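PbSGBP-B lipoprotein (Prevotella bryantii B14, PDB 6D2Y) probably binds polysaccharides at the cell surface, as a lipoprotein encoded in a polysaccharide utilization locus. Local coordinates at residues L254-M268 with V443-R455. Numbering follows the deposited sequence.
Sequences LSGNYMQIGNTGVTM and VECTPIIKIDNIR. With MG (magnesium ion), chain B.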
ATOM      1  N   LEU A 254       3.066  18.239  10.316  1.00 47.82           N
ATOM      2  CA  LEU A 254       2.153  17.930   9.223  1.00 45.09           C
ATOM      3  C   LEU A 254       0.748  18.422   9.542  1.00 52.86           C
ATOM      4  O   LEU A 254       0.098  19.065   8.711  1.00 53.94           O
ATOM      5  CB  LEU A 254       2.145  16.425   8.959  1.00 43.13           C
ATOM      6  CG  LEU A 254       1.007  15.892   8.092  1.00 41.57           C
ATOM      7  CD1 LEU A 254       1.246  16.236   6.628  1.00 36.46           C
ATOM      8  CD2 LEU A 254       0.850  14.397   8.288  1.00 39.17           C
ATOM      9  N   SER A 255       0.267  18.124  10.750  1.00 51.13           N
ATOM     10  CA  SER A 255      -1.040  18.599  11.196  1.00 48.95           C
ATOM     11  C   SER A 255      -1.040  18.535  12.723  1.00 50.23           C
ATOM     12  O   SER A 255      -1.183  17.451  13.297  1.00 47.10           O
ATOM     13  CB  SER A 255      -2.168  17.772  10.604  1.00 48.94           C
ATOM     14  OG  SER A 255      -3.427  18.281  11.008  1.00 48.91           O
ATOM     15  N   GLY A 256      -0.873  19.692  13.358  1.00 47.08           N
ATOM     16  CA  GLY A 256      -0.886  19.736  14.809  1.00 45.07           C
ATOM     17  C   GLY A 256       0.277  18.964  15.401  1.00 48.89           C
ATOM     18  O   GLY A 256       1.381  18.922  14.844  1.00 45.71           O
ATOM     19  N   ASN A 257       0.022  18.332  16.542  1.00 47.49           N
ATOM     20  CA  ASN A 257       1.065  17.611  17.254  1.00 45.12           C
ATOM     21  C   ASN A 257       1.515  16.383  16.476  1.00 44.64           C
ATOM     22  O   ASN A 257       0.746  15.763  15.738  1.00 41.17           O
ATOM     23  CB  ASN A 257       0.577  17.181  18.638  1.00 39.75           C
ATOM     24  CG  ASN A 257       0.417  18.345  19.588  1.00 47.89           C
ATOM     25  OD1 ASN A 257       1.184  19.305  19.546  1.00 57.88           O
ATOM     26  ND2 ASN A 257      -0.588  18.270  20.451  1.00 51.40           N
ATOM     27  N   TYR A 258       2.786  16.041  16.654  1.00 40.33           N
ATOM     28  CA  TYR A 258       3.346  14.792  16.171  1.00 38.63           C
ATOM     29  C   TYR A 258       4.054  14.102  17.325  1.00 38.01           C
ATOM     30  O   TYR A 258       4.370  14.718  18.346  1.00 39.61           O
ATOM     31  CB  TYR A 258       4.327  15.016  15.010  1.00 36.04           C
ATOM     32  CG  TYR A 258       5.484  15.923  15.367  1.00 37.45           C
ATOM     33  CD1 TYR A 258       5.444  17.280  15.069  1.00 38.39           C
ATOM     34  CD2 TYR A 258       6.612  15.428  16.012  1.00 37.56           C
ATOM     35  CE1 TYR A 258       6.497  18.115  15.400  1.00 38.54           C
ATOM     36  CE2 TYR A 258       7.663  16.256  16.352  1.00 41.08           C
ATOM     37  CZ  TYR A 258       7.603  17.597  16.040  1.00 36.51           C
ATOM     38  OH  TYR A 258       8.655  18.417  16.373  1.00 40.31           O
HETATM   39  N   MSE A 259       4.314  12.816  17.147  1.00 34.83           N
HETATM   40  CA  MSE A 259       5.076  12.054  18.124  1.00 35.26           C
HETATM   41  C   MSE A 259       6.454  11.762  17.550  1.00 38.88           C
HETATM   42  O   MSE A 259       6.578  11.407  16.379  1.00 44.23           O
HETATM   43  CB  MSE A 259       4.323  10.776  18.498  1.00 33.97           C
HETATM   44  CG  MSE A 259       4.914   9.956  19.632  1.00 33.93           C
HETATM   45 SE   MSE A 259       6.392   8.809  19.103  0.67 45.68          SE
HETATM   46  CE  MSE A 259       5.385   7.488  18.103  1.00 34.06           C
ATOM     47  N   GLN A 260       7.494  11.930  18.364  1.00 37.45           N
ATOM     48  CA  GLN A 260       8.869  11.858  17.890  1.00 39.49           C
ATOM     49  C   GLN A 260       9.620  10.749  18.611  1.00 38.86           C
ATOM     50  O   GLN A 260       9.623  10.695  19.846  1.00 39.50           O
ATOM     51  CB  GLN A 260       9.592  13.192  18.089  1.00 39.49           C
ATOM     52  CG  GLN A 260      11.060  13.156  17.687  1.00 45.12           C
ATOM     53  CD  GLN A 260      11.757  14.481  17.919  1.00 41.75           C
ATOM     54  OE1 GLN A 260      11.332  15.522  17.416  1.00 45.70           O
ATOM     55  NE2 GLN A 260      12.850  14.444  18.668  1.00 41.70           N
ATOM     56  N   ILE A 261      10.255   9.877  17.834  1.00 39.00           N
ATOM     57  CA  ILE A 261      11.146   8.845  18.351  1.00 44.26           C
ATOM     58  C   ILE A 261      12.577   9.276  18.070  1.00 52.04           C
ATOM     59  O   ILE A 261      12.912   9.643  16.935  1.00 53.00           O
ATOM     60  CB  ILE A 261      10.843   7.477  17.715  1.00 42.25           C
ATOM     61  CG1 ILE A 261       9.399   7.056  17.994  1.00 40.58           C
ATOM     62  CG2 ILE A 261      11.817   6.424  18.212  1.00 44.01           C
ATOM     63  CD1 ILE A 261       9.010   5.756  17.320  1.00 40.37           C
ATOM     64  N   GLY A 262      13.422   9.238  19.096  1.00 47.83           N
ATOM     65  CA  GLY A 262      14.778   9.726  18.970  1.00 38.64           C
ATOM     66  C   GLY A 262      14.845  11.240  19.059  1.00 43.28           C
ATOM     67  O   GLY A 262      13.838  11.943  19.144  1.00 50.05           O
ATOM     68  N   ASN A 263      16.074  11.747  19.037  1.00 42.60           N
ATOM     69  CA  ASN A 263      16.311  13.181  19.117  1.00 49.40           C
ATOM     70  C   ASN A 263      17.705  13.470  18.580  1.00 51.33           C
ATOM     71  O   ASN A 263      18.472  12.558  18.265  1.00 55.41           O
ATOM     72  CB  ASN A 263      16.148  13.698  20.552  1.00 50.75           C
ATOM     73  CG  ASN A 263      15.696  15.146  20.602  1.00 55.45           C
ATOM     74  OD1 ASN A 263      15.679  15.841  19.584  1.00 51.19           O
ATOM     75  ND2 ASN A 263      15.325  15.608  21.792  1.00 54.43           N
ATOM     76  N   THR A 264      18.019  14.759  18.479  1.00 54.21           N
ATOM     77  CA  THR A 264      19.297  15.177  17.922  1.00 53.69           C
ATOM     78  C   THR A 264      20.443  14.726  18.818  1.00 58.59           C
ATOM     79  O   THR A 264      20.447  14.994  20.022  1.00 60.11           O
ATOM     80  CB  THR A 264      19.329  16.695  17.752  1.00 53.18           C
ATOM     81  OG1 THR A 264      18.056  17.151  17.280  1.00 53.56           O
ATOM     82  CG2 THR A 264      20.409  17.096  16.756  1.00 48.23           C
ATOM     83  N   GLY A 265      21.416  14.036  18.224  1.00 60.18           N
ATOM     84  CA  GLY A 265      22.589  13.592  18.948  1.00 63.15           C
ATOM     85  C   GLY A 265      22.414  12.334  19.769  1.00 64.41           C
ATOM     86  O   GLY A 265      23.392  11.868  20.368  1.00 71.35           O
ATOM     87  N   VAL A 266      21.211  11.767  19.824  1.00 60.58           N
ATOM     88  CA  VAL A 266      20.971  10.530  20.563  1.00 54.36           C
ATOM     89  C   VAL A 266      21.404   9.365  19.680  1.00 56.05           C
ATOM     90  O   VAL A 266      20.798   9.103  18.638  1.00 55.16           O
ATOM     91  CB  VAL A 266      19.502  10.398  20.979  1.00 44.10           C
ATOM     92  CG1 VAL A 266      19.328   9.231  21.937  1.00 41.85           C
ATOM     93  CG2 VAL A 266      19.022  11.690  21.615  1.00 40.71           C
ATOM     94  N   THR A 267      22.447   8.656  20.103  1.00 58.20           N
ATOM     95  CA  THR A 267      23.075   7.647  19.261  1.00 57.43           C
ATOM     96  C   THR A 267      22.320   6.326  19.334  1.00 61.44           C
ATOM     97  O   THR A 267      21.960   5.859  20.420  1.00 64.66           O
ATOM     98  CB  THR A 267      24.533   7.448  19.672  1.00 59.25           C
ATOM     99  OG1 THR A 267      25.266   8.651  19.412  1.00 66.06           O
ATOM    100  CG2 THR A 267      25.165   6.304  18.891  1.00 59.46           C
HETATM  101  N   MSE A 268      22.164   5.694  18.174  1.00 59.04           N
HETATM  102  CA  MSE A 268      21.529   4.395  18.060  1.00 54.31           C
HETATM  103  C   MSE A 268      22.641   3.481  17.624  1.00 60.94           C
HETATM  104  O   MSE A 268      23.307   3.782  16.609  1.00 61.80           O
HETATM  105  CB  MSE A 268      20.437   4.436  17.000  1.00 51.50           C
HETATM  106  CG  MSE A 268      20.306   3.091  16.298  1.00 54.92           C
HETATM  107 SE   MSE A 268      19.229   1.871  17.409  0.58 53.67          SE
HETATM  108  CE  MSE A 268      17.506   2.106  16.484  1.00 56.91           C
ATOM    109  N   VAL A 443      24.029   0.676  10.413  1.00 69.54           N
ATOM    110  CA  VAL A 443      25.109   1.635  10.612  1.00 70.94           C
ATOM    111  C   VAL A 443      24.734   2.543  11.775  1.00 66.55           C
ATOM    112  O   VAL A 443      23.557   2.873  11.966  1.00 60.38           O
ATOM    113  CB  VAL A 443      25.399   2.449   9.332  1.00 64.44           C
ATOM    114  CG1 VAL A 443      25.597   1.517   8.146  1.00 65.15           C
ATOM    115  CG2 VAL A 443      24.279   3.439   9.046  1.00 55.70           C
ATOM    116  N   GLU A 444      25.734   2.921  12.569  1.00 68.94           N
ATOM    117  CA  GLU A 444      25.489   3.784  13.716  1.00 68.96           C
ATOM    118  C   GLU A 444      24.922   5.119  13.253  1.00 68.15           C
ATOM    119  O   GLU A 444      25.384   5.701  12.268  1.00 69.67           O
ATOM    120  CB  GLU A 444      26.782   3.996  14.505  1.00 73.62           C
ATOM    121  CG  GLU A 444      26.607   4.759  15.804  1.00 71.91           C
ATOM    122  CD  GLU A 444      27.929   5.051  16.485  1.00 83.08           C
ATOM    123  OE1 GLU A 444      28.920   5.318  15.772  1.00 89.03           O
ATOM    124  OE2 GLU A 444      27.979   5.009  17.732  1.00 86.95           O
ATOM    125  N   CYS A 445      23.906   5.601  13.963  1.00 60.52           N
ATOM    126  CA  CYS A 445      23.179   6.782  13.525  1.00 58.29           C
ATOM    127  C   CYS A 445      22.644   7.530  14.738  1.00 54.50           C
ATOM    128  O   CYS A 445      22.788   7.094  15.885  1.00 57.50           O
ATOM    129  CB  CYS A 445      22.040   6.400  12.574  1.00 58.36           C
ATOM    130  SG  CYS A 445      21.001   5.034  13.154  1.00 60.08           S
ATOM    131  N   THR A 446      22.027   8.677  14.465  1.00 49.94           N
ATOM    132  CA  THR A 446      21.288   9.459  15.453  1.00 51.48           C
ATOM    133  C   THR A 446      19.941   9.777  14.820  1.00 55.33           C
ATOM    134  O   THR A 446      19.720  10.888  14.321  1.00 61.22           O
ATOM    135  CB  THR A 446      22.038  10.732  15.846  1.00 58.97           C
ATOM    136  OG1 THR A 446      22.320  11.504  14.671  1.00 63.44           O
ATOM    137  CG2 THR A 446      23.345  10.390  16.550  1.00 57.18           C
ATOM    138  N   PRO A 447      19.018   8.820  14.813  1.00 54.06           N
ATOM    139  CA  PRO A 447      17.792   8.984  14.032  1.00 50.06           C
ATOM    140  C   PRO A 447      16.745   9.819  14.749  1.00 49.21           C
ATOM    141  O   PRO A 447      16.619   9.798  15.975  1.00 46.82           O
ATOM    142  CB  PRO A 447      17.308   7.542  13.846  1.00 45.03           C
ATOM    143  CG  PRO A 447      17.768   6.854  15.090  1.00 44.77           C
ATOM    144  CD  PRO A 447      19.067   7.515  15.497  1.00 47.18           C
ATOM    145  N   ILE A 448      15.994  10.572  13.949  1.00 49.58           N
ATOM    146  CA  ILE A 448      14.829  11.320  14.405  1.00 48.85           C
ATOM    147  C   ILE A 448      13.653  10.885  13.544  1.00 52.98           C
ATOM    148  O   ILE A 448      13.670  11.073  12.321  1.00 54.81           O
ATOM    149  CB  ILE A 448      15.038  12.839  14.314  1.00 46.65           C
ATOM    150  CG1 ILE A 448      16.025  13.310  15.387  1.00 48.09           C
ATOM    151  CG2 ILE A 448      13.704  13.563  14.454  1.00 45.83           C
ATOM    152  CD1 ILE A 448      16.052  14.819  15.582  1.00 45.99           C
ATOM    153  N   ILE A 449      12.645  10.293  14.175  1.00 44.20           N
ATOM    154  CA  ILE A 449      11.468   9.788  13.480  1.00 39.55           C
ATOM    155  C   ILE A 449      10.250  10.467  14.080  1.00 43.37           C
ATOM    156  O   ILE A 449       9.901  10.225  15.243  1.00 40.99           O
ATOM    157  CB  ILE A 449      11.346   8.262  13.574  1.00 40.53           C
ATOM    158  CG1 ILE A 449      12.508   7.591  12.846  1.00 41.43           C
ATOM    159  CG2 ILE A 449       9.999   7.804  13.034  1.00 41.53           C
ATOM    160  CD1 ILE A 449      12.668   6.131  13.184  1.00 42.65           C
ATOM    161  N   LYS A 450       9.605  11.315  13.293  1.00 39.93           N
ATOM    162  CA  LYS A 450       8.378  11.975  13.700  1.00 36.85           C
ATOM    163  C   LYS A 450       7.198  11.246  13.079  1.00 36.02           C
ATOM    164  O   LYS A 450       7.191  10.977  11.876  1.00 40.80           O
ATOM    165  CB  LYS A 450       8.400  13.448  13.299  1.00 39.60           C
ATOM    166  CG  LYS A 450       9.593  14.184  13.885  1.00 43.37           C
ATOM    167  CD  LYS A 450       9.585  15.666  13.554  1.00 46.59           C
ATOM    168  CE  LYS A 450      10.772  16.363  14.204  1.00 46.93           C
ATOM    169  NZ  LYS A 450      10.874  17.787  13.787  1.00 49.93           N
ATOM    170  N   ILE A 451       6.216  10.909  13.905  1.00 40.24           N
ATOM    171  CA  ILE A 451       5.081  10.102  13.483  1.00 37.40           C
ATOM    172  C   ILE A 451       3.805  10.853  13.821  1.00 40.44           C
ATOM    173  O   ILE A 451       3.697  11.469  14.887  1.00 42.84           O
ATOM    174  CB  ILE A 451       5.108   8.711  14.155  1.00 36.59           C
ATOM    175  CG1 ILE A 451       6.284   7.895  13.623  1.00 33.95           C
ATOM    176  CG2 ILE A 451       3.800   7.967  13.936  1.00 33.74           C
ATOM    177  CD1 ILE A 451       6.571   6.634  14.411  1.00 33.08           C
ATOM    178  N   ASP A 452       2.844  10.817  12.903  1.00 39.27           N
ATOM    179  CA  ASP A 452       1.519  11.342  13.184  1.00 43.55           C
ATOM    180  C   ASP A 452       0.508  10.542  12.370  1.00 41.34           C
ATOM    181  O   ASP A 452       0.856   9.877  11.392  1.00 43.98           O
ATOM    182  CB  ASP A 452       1.450  12.850  12.884  1.00 53.13           C
ATOM    183  CG  ASP A 452       0.108  13.459  13.238  1.00 56.79           C
ATOM    184  OD1 ASP A 452      -0.377  14.326  12.481  1.00 58.15           O
ATOM    185  OD2 ASP A 452      -0.468  13.059  14.269  1.00 49.84           O
ATOM    186  N   ASN A 453      -0.745  10.578  12.816  1.00 50.39           N
ATOM    187  CA  ASN A 453      -1.857   9.959  12.100  1.00 51.77           C
ATOM    188  C   ASN A 453      -1.731   8.433  12.035  1.00 44.92           C
ATOM    189  O   ASN A 453      -1.903   7.816  10.982  1.00 49.00           O
ATOM    190  CB  ASN A 453      -2.029  10.563  10.707  1.00 51.71           C
ATOM    191  CG  ASN A 453      -2.238  12.072  10.749  1.00 50.09           C
ATOM    192  OD1 ASN A 453      -2.904  12.595  11.647  1.00 47.98           O
ATOM    193  ND2 ASN A 453      -1.694  12.774   9.765  1.00 43.12           N
ATOM    194  N   ILE A 454      -1.478   7.824  13.190  1.00 40.17           N
ATOM    195  CA  ILE A 454      -1.515   6.370  13.307  1.00 44.89           C
ATOM    196  C   ILE A 454      -2.966   5.916  13.217  1.00 40.42           C
ATOM    197  O   ILE A 454      -3.797   6.283  14.053  1.00 45.63           O
ATOM    198  CB  ILE A 454      -0.870   5.911  14.621  1.00 43.01           C
ATOM    199  CG1 ILE A 454       0.525   6.519  14.783  1.00 39.09           C
ATOM    200  CG2 ILE A 454      -0.815   4.390  14.683  1.00 44.44           C
ATOM    201  CD1 ILE A 454       1.060   6.432  16.201  1.00 34.56           C
ATOM    202  N   ARG A 455      -3.277   5.104  12.207  1.00 40.97           N
ATOM    203  CA  ARG A 455      -4.648   4.682  11.951  1.00 44.82           C
ATOM    204  C   ARG A 455      -4.649   3.265  11.393  1.00 47.01           C
ATOM    205  O   ARG A 455      -3.621   2.747  10.950  1.00 49.84           O
ATOM    206  CB  ARG A 455      -5.352   5.635  10.974  1.00 45.05           C
ATOM    207  CG  ARG A 455      -4.653   5.759   9.621  1.00 51.27           C
ATOM    208  CD  ARG A 455      -5.253   6.872   8.773  1.00 52.66           C
ATOM    209  NE  ARG A 455      -4.606   6.990   7.466  1.00 53.85           N
ATOM    210  CZ  ARG A 455      -3.563   7.777   7.213  1.00 50.85           C
ATOM    211  NH1 ARG A 455      -3.035   8.519   8.175  1.00 44.32           N
ATOM    212  NH2 ARG A 455      -3.043   7.821   5.995  1.00 55.03           N
TER
HETATM  213 MG    MG B 501      -1.291  15.471  14.383  1.00 26.21          MG
HETATM  214  O   HOH W   1      -2.744  15.019  13.061  1.00 35.06           O
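A magnesium ion joins the two segments where D452 offers both carboxylate oxygens, OD1 at 2.4 Å, while backbone carbonyls S255 O and N257 O bind from the loop 255-257. D225 and D227 complete the site with a water, which also donates to N453 OD1; the N453 amide is held by E316 too. Beyond the metal, strands 258-261 and 449-455 run antiparallel in a sheet of the β-sandwich in the family's xyloglucan-binding domain. M259 and I451 form a hydrogen-bonded pair, with M259 N to I451 O 2.7 Å and nearly straight (170°); I261 and I449 form the next, around the non-hydrogen-bonded pair Q260-K450. On one face the selenomethionine M259 folds back on itself (chi2 -81°), bringing CE to 4.0 Å from I451 CD1, and I261 and I449 reach L428 of strand 423-428. On the other, the extended K450 chain passes over the Y258 ring, CD lying 3.9 Å from the ring centroid in a CH-pi contact; Y258 OH bonds D250. Past G262 a type II turn, N263-V266, packed against I448, interrupts the ladder, which resumes at M268 and C445. Q260, stretched straight (chi2 -179°), reaches along its own segment: NE2 donates to a lone pair of G262 O at 2.7 Å.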